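Uncharacterized protein (Bacteroides uniformis, PDB 4JPQ) is of unknown function but probably binds carbohydrate. Local coordinates at residues Ser8-Met13 and Asn30-Gln35; Val12-Ser17 and Pro24-Gly29. One frame throughout, in Å; residues are numbered along the deposited sequence.

Interaction 1: Ser8-Met13 and Asn30-Gln35; sequences SVKKVM and NGIEFQ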
loop_
_atom_site.group_PDB
_atom_site.type_symbol
_atom_site.label_atom_id
_atom_site.label_comp_id
_atom_site.label_asym_id
_atom_site.label_seq_id
_atom_site.Cartn_x
_atom_site.Cartn_y
_atom_site.Cartn_z
ATOM N N SER A 8 -6.389 3.650 13.922
ATOM C CA SER A 8 -5.532 4.532 14.702
ATOM C C SER A 8 -4.110 4.225 14.236
ATOM O O SER A 8 -3.661 3.077 14.304
ATOM C CB SER A 8 -5.662 4.268 16.198
ATOM O OG SER A 8 -6.977 4.553 16.618
ATOM N N VAL A 9 -3.435 5.249 13.722
ATOM C CA VAL A 9 -2.062 5.151 13.275
ATOM C C VAL A 9 -1.247 5.702 14.444
ATOM O O VAL A 9 -1.160 6.922 14.619
ATOM C CB VAL A 9 -1.840 5.940 11.972
ATOM C CG1 VAL A 9 -0.422 5.736 11.461
ATOM C CG2 VAL A 9 -2.844 5.501 10.918
ATOM N N LYS A 10 -0.683 4.797 15.251
ATOM C CA LYS A 10 0.117 5.175 16.430
ATOM C C LYS A 10 1.419 5.859 16.013
ATOM O O LYS A 10 1.964 5.548 14.949
ATOM C CB LYS A 10 0.440 3.949 17.306
ATOM C CG LYS A 10 -0.739 3.315 18.043
ATOM C CD LYS A 10 -1.148 4.127 19.273
ATOM C CE LYS A 10 -2.204 3.436 20.125
ATOM N NZ LYS A 10 -3.543 3.424 19.471
ATOM N N LYS A 11 1.888 6.809 16.831
ATOM C CA LYS A 11 3.152 7.509 16.568
ATOM C C LYS A 11 4.324 6.741 17.171
ATOM O O LYS A 11 4.234 6.247 18.290
ATOM C CB LYS A 11 3.188 8.943 17.121
ATOM C CG LYS A 11 4.404 9.725 16.597
ATOM C CD LYS A 11 4.493 11.178 17.015
ATOM C CE LYS A 11 5.666 11.829 16.282
ATOM N NZ LYS A 11 5.924 13.250 16.648
ATOM N N VAL A 12 5.423 6.705 16.419
ATOM C CA VAL A 12 6.694 6.106 16.819
ATOM C C VAL A 12 7.745 7.228 16.755
ATOM O O VAL A 12 7.748 8.007 15.806
ATOM C CB VAL A 12 7.015 4.924 15.890
ATOM C CG1 VAL A 12 8.388 4.357 16.176
ATOM C CG2 VAL A 12 5.940 3.845 16.043
HETATM N N MSE A 13 8.654 7.255 17.727
HETATM C CA MSE A 13 9.658 8.329 17.898
HETATM C C MSE A 13 10.996 7.990 17.290
HETATM O O MSE A 13 11.730 7.150 17.825
HETATM C CB MSE A 13 9.873 8.588 19.391
HETATM C CG MSE A 13 8.608 8.688 20.240
HETATM SE SE MSE A 13 7.704 10.369 19.812
HETATM C CE MSE A 13 6.054 9.552 20.511
ATOM N N ASN A 30 7.545 -1.153 19.218
ATOM C CA ASN A 30 6.458 -0.263 19.675
ATOM C C ASN A 30 5.074 -0.939 19.815
ATOM O O ASN A 30 4.093 -0.267 20.141
ATOM C CB ASN A 30 6.387 1.006 18.805
ATOM C CG ASN A 30 7.626 1.874 18.939
ATOM O OD1 ASN A 30 7.652 2.843 19.724
ATOM N ND2 ASN A 30 8.694 1.489 18.245
ATOM N N GLY A 31 5.016 -2.259 19.637
ATOM C CA GLY A 31 3.780 -3.028 19.777
ATOM C C GLY A 31 2.687 -2.637 18.801
ATOM O O GLY A 31 1.532 -2.572 19.187
ATOM N N ILE A 32 3.051 -2.395 17.541
ATOM C CA ILE A 32 2.096 -1.975 16.505
ATOM C C ILE A 32 1.418 -3.226 15.960
ATOM O O ILE A 32 2.068 -4.025 15.323
ATOM C CB ILE A 32 2.790 -1.163 15.375
ATOM C CG1 ILE A 32 3.602 0.014 15.951
ATOM C CG2 ILE A 32 1.764 -0.654 14.369
ATOM C CD1 ILE A 32 2.831 0.965 16.860
ATOM N N GLU A 33 0.113 -3.368 16.199
ATOM C CA GLU A 33 -0.636 -4.590 15.845
ATOM C C GLU A 33 -0.973 -4.703 14.358
ATOM O O GLU A 33 -1.138 -3.693 13.674
ATOM C CB GLU A 33 -1.979 -4.650 16.608
ATOM C CG GLU A 33 -2.334 -6.029 17.139
ATOM C CD GLU A 33 -1.558 -6.397 18.397
ATOM O OE1 GLU A 33 -0.752 -5.581 18.891
ATOM O OE2 GLU A 33 -1.762 -7.515 18.908
ATOM N N PHE A 34 -1.130 -5.945 13.893
ATOM C CA PHE A 34 -1.536 -6.226 12.504
ATOM C C PHE A 34 -3.054 -6.158 12.346
ATOM O O PHE A 34 -3.798 -6.468 13.268
ATOM C CB PHE A 34 -1.024 -7.587 12.007
ATOM C CG PHE A 34 0.455 -7.621 11.780
ATOM C CD1 PHE A 34 1.003 -7.043 10.634
ATOM C CD2 PHE A 34 1.307 -8.209 12.710
ATOM C CE1 PHE A 34 2.380 -7.052 10.420
ATOM C CE2 PHE A 34 2.685 -8.221 12.502
ATOM C CZ PHE A 34 3.225 -7.635 11.359
ATOM N N GLN A 35 -3.478 -5.751 11.156
ATOM C CA GLN A 35 -4.875 -5.609 10.757
ATOM C C GLN A 35 -5.091 -6.560 9.583
ATOM O O GLN A 35 -4.248 -6.593 8.676
ATOM C CB GLN A 35 -5.137 -4.177 10.252
ATOM C CG GLN A 35 -4.628 -3.048 11.146
ATOM C CD GLN A 35 -5.239 -3.090 12.521
ATOM O OE1 GLN A 35 -4.534 -3.104 13.529
ATOM N NE2 GLN A 35 -6.561 -3.149 12.573
#
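K10 and V12 face I32 and N30 with the two backbones running in opposite directions: the CA atoms of K10 and I32 are 7.4 Å apart, and those of V12 and N30 are 7.0 Å apart. That spacing is too wide for strand pairing, and the contact is made by side chains. The closest approach is that of V12 to the amide of N30. CG1 of V12 lies 3.5 Å from ND2 of N30, and CG2 of V12 lies 3.9 Å from CG of N30, so both methyls rest over one face of the flat amide. The valine places CG1 anti to its own N (chi1 174°), which leaves CG2 beside that N and turns the pair of methyls toward N30. ND2 of the same amide donates to the backbone O of L26, within the helix end. N30 is the first residue to leave helix 23-29, and G31, with phi 62°, is the C-prime residue of a Schellman motif in which I32 N reaches L27 O and G31 N reaches D28 O. Past this helix end the chain goes on to strand 35-36 in what is probably the beta-sandwich of the family, where strand 6-11 runs parallel to strands 50-57 and 215-219. I32 enters the contact with its end: CD1 sits 3.8 Å from CB of K10, the root of a lysine whose chain then leads away, and 4.3 Å from CG2 of V12. With only a methyl at V12, as in an alanine, the amide face of N30 is likely to lose its apolar cover and a gap would probably open beside CD1 of I32. Backbone hydrogen bonds of K10 and V12 with H57 hold this side in position, while R54 bonds the O of I32.

Interaction 2: Val12-Ser17 and Pro24-Gly29; sequences VMCTAS and PSLLDG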
loop_
_atom_site.group_PDB
_atom_site.type_symbol
_atom_site.label_atom_id
_atom_site.label_comp_id
_atom_site.label_asym_id
_atom_site.label_seq_id
_atom_site.Cartn_x
_atom_site.Cartn_y
_atom_site.Cartn_z
ATOM N N VAL A 12 5.423 6.705 16.419
ATOM C CA VAL A 12 6.694 6.106 16.819
ATOM C C VAL A 12 7.745 7.228 16.755
ATOM O O VAL A 12 7.748 8.007 15.806
ATOM C CB VAL A 12 7.015 4.924 15.890
ATOM C CG1 VAL A 12 8.388 4.357 16.176
ATOM C CG2 VAL A 12 5.940 3.845 16.043
HETATM N N MSE A 13 8.654 7.255 17.727
HETATM C CA MSE A 13 9.658 8.329 17.898
HETATM C C MSE A 13 10.996 7.990 17.290
HETATM O O MSE A 13 11.730 7.150 17.825
HETATM C CB MSE A 13 9.873 8.588 19.391
HETATM C CG MSE A 13 8.608 8.688 20.240
HETATM SE SE MSE A 13 7.704 10.369 19.812
HETATM C CE MSE A 13 6.054 9.552 20.511
ATOM N N CYS A 14 11.342 8.655 16.184
ATOM C CA CYS A 14 12.583 8.407 15.442
ATOM C C CYS A 14 13.277 9.713 15.167
ATOM O O CYS A 14 12.641 10.582 14.586
ATOM C CB CYS A 14 12.229 7.823 14.079
ATOM S SG CYS A 14 11.191 6.368 14.090
ATOM N N THR A 15 14.549 9.865 15.552
ATOM C CA THR A 15 15.313 11.097 15.233
ATOM C C THR A 15 15.565 11.261 13.725
ATOM O O THR A 15 15.581 12.388 13.225
ATOM C CB THR A 15 16.691 11.157 15.919
ATOM O OG1 THR A 15 17.459 9.999 15.576
ATOM C CG2 THR A 15 16.547 11.267 17.427
ATOM N N ALA A 16 15.761 10.135 13.031
ATOM C CA ALA A 16 16.052 10.096 11.597
ATOM C C ALA A 16 15.072 9.184 10.864
ATOM O O ALA A 16 14.315 8.427 11.471
ATOM C CB ALA A 16 17.488 9.630 11.348
ATOM N N SER A 17 15.118 9.275 9.541
ATOM C CA SER A 17 14.298 8.462 8.665
ATOM C C SER A 17 14.764 6.996 8.745
ATOM O O SER A 17 15.945 6.719 8.501
ATOM C CB SER A 17 14.451 8.935 7.215
ATOM O OG SER A 17 13.747 8.097 6.319
ATOM N N PRO A 24 10.282 -3.581 10.411
ATOM C CA PRO A 24 9.558 -4.623 11.166
ATOM C C PRO A 24 9.960 -4.698 12.632
ATOM O O PRO A 24 9.093 -4.872 13.505
ATOM C CB PRO A 24 9.907 -5.903 10.407
ATOM C CG PRO A 24 10.055 -5.429 9.002
ATOM C CD PRO A 24 10.780 -4.112 9.131
ATOM N N SER A 25 11.255 -4.568 12.880
ATOM C CA SER A 25 11.795 -4.529 14.242
ATOM C C SER A 25 11.300 -3.298 15.007
ATOM O O SER A 25 10.878 -3.400 16.150
ATOM C CB SER A 25 13.311 -4.484 14.183
ATOM O OG SER A 25 13.854 -4.242 15.456
ATOM N N LEU A 26 11.335 -2.146 14.351
ATOM C CA LEU A 26 10.853 -0.895 14.945
ATOM C C LEU A 26 9.401 -1.017 15.389
ATOM O O LEU A 26 9.053 -0.624 16.507
ATOM C CB LEU A 26 10.977 0.255 13.943
ATOM C CG LEU A 26 10.628 1.660 14.411
ATOM C CD1 LEU A 26 11.534 2.076 15.550
ATOM C CD2 LEU A 26 10.762 2.640 13.265
ATOM N N LEU A 27 8.577 -1.587 14.512
ATOM C CA LEU A 27 7.156 -1.754 14.771
ATOM C C LEU A 27 6.869 -2.772 15.869
ATOM O O LEU A 27 5.980 -2.529 16.703
ATOM C CB LEU A 27 6.410 -2.061 13.479
ATOM C CG LEU A 27 6.483 -0.937 12.418
ATOM C CD1 LEU A 27 5.803 -1.405 11.153
ATOM C CD2 LEU A 27 5.852 0.375 12.863
ATOM N N ASP A 28 7.617 -3.883 15.891
ATOM C CA ASP A 28 7.481 -4.881 16.980
ATOM C C ASP A 28 7.915 -4.269 18.321
ATOM O O ASP A 28 7.339 -4.597 19.367
ATOM C CB ASP A 28 8.286 -6.159 16.702
ATOM C CG ASP A 28 7.701 -7.012 15.586
ATOM O OD1 ASP A 28 6.567 -6.764 15.120
ATOM O OD2 ASP A 28 8.392 -7.960 15.157
ATOM N N GLY A 29 8.918 -3.384 18.267
ATOM C CA GLY A 29 9.426 -2.661 19.432
ATOM C C GLY A 29 8.418 -1.724 20.054
ATOM O O GLY A 29 8.438 -1.522 21.276
#
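L26 sends its isobutyl group from helix 23-29 against V12 and C14. Its CG and CD1 are each 3.9 Å from CG1 of V12, while its CD2 meets SG of C14 at 3.8 Å and also nears the same valine methyl. The V12 and L26 side chains point in opposite directions and slide past each other, which makes the meeting a lateral one. L26 reaches across because CG is anti to its backbone N (chi1 -175°), extending the branch out from the helix. The short helix, lying over strands 50-57 and 61-70, is thus joined by L26 to the irregular segment that leaves strand 6-11. Beyond this first shell, L26 also touches L63 of strand 61-70 and V12 touches A56 of strand 50-57, so the apolar patch continues onto the neighbouring strands; C14 separately touches T58 in the loop after strand 50-57. L27, the next residue of the helix, packs on R54, A56 and H65. The helix itself is held by backbone bonds from D28 N to P24 O and from G29 N to S25 O, and D28 OD1 forms a salt bridge with R54.

The two contacts lie about 10 Å apart between centres, on the same side of the chain's centre, and both start from one run of chain, sharing V12 and M13. In chain order, strand 6-11 passes into the segment 12-17, then helix 23-29 follows, and the loop 30-35 leads on to strand 35-36. Interaction 2 thus joins the exit of the strand to the helix, and interaction 1 joins the same exit and the strand end to what follows the helix. The helix-ending turn at G31 carries the chain from interaction 2 into interaction 1. Together they place the short helix and its flanking segments against strands 50-57 and 61-70.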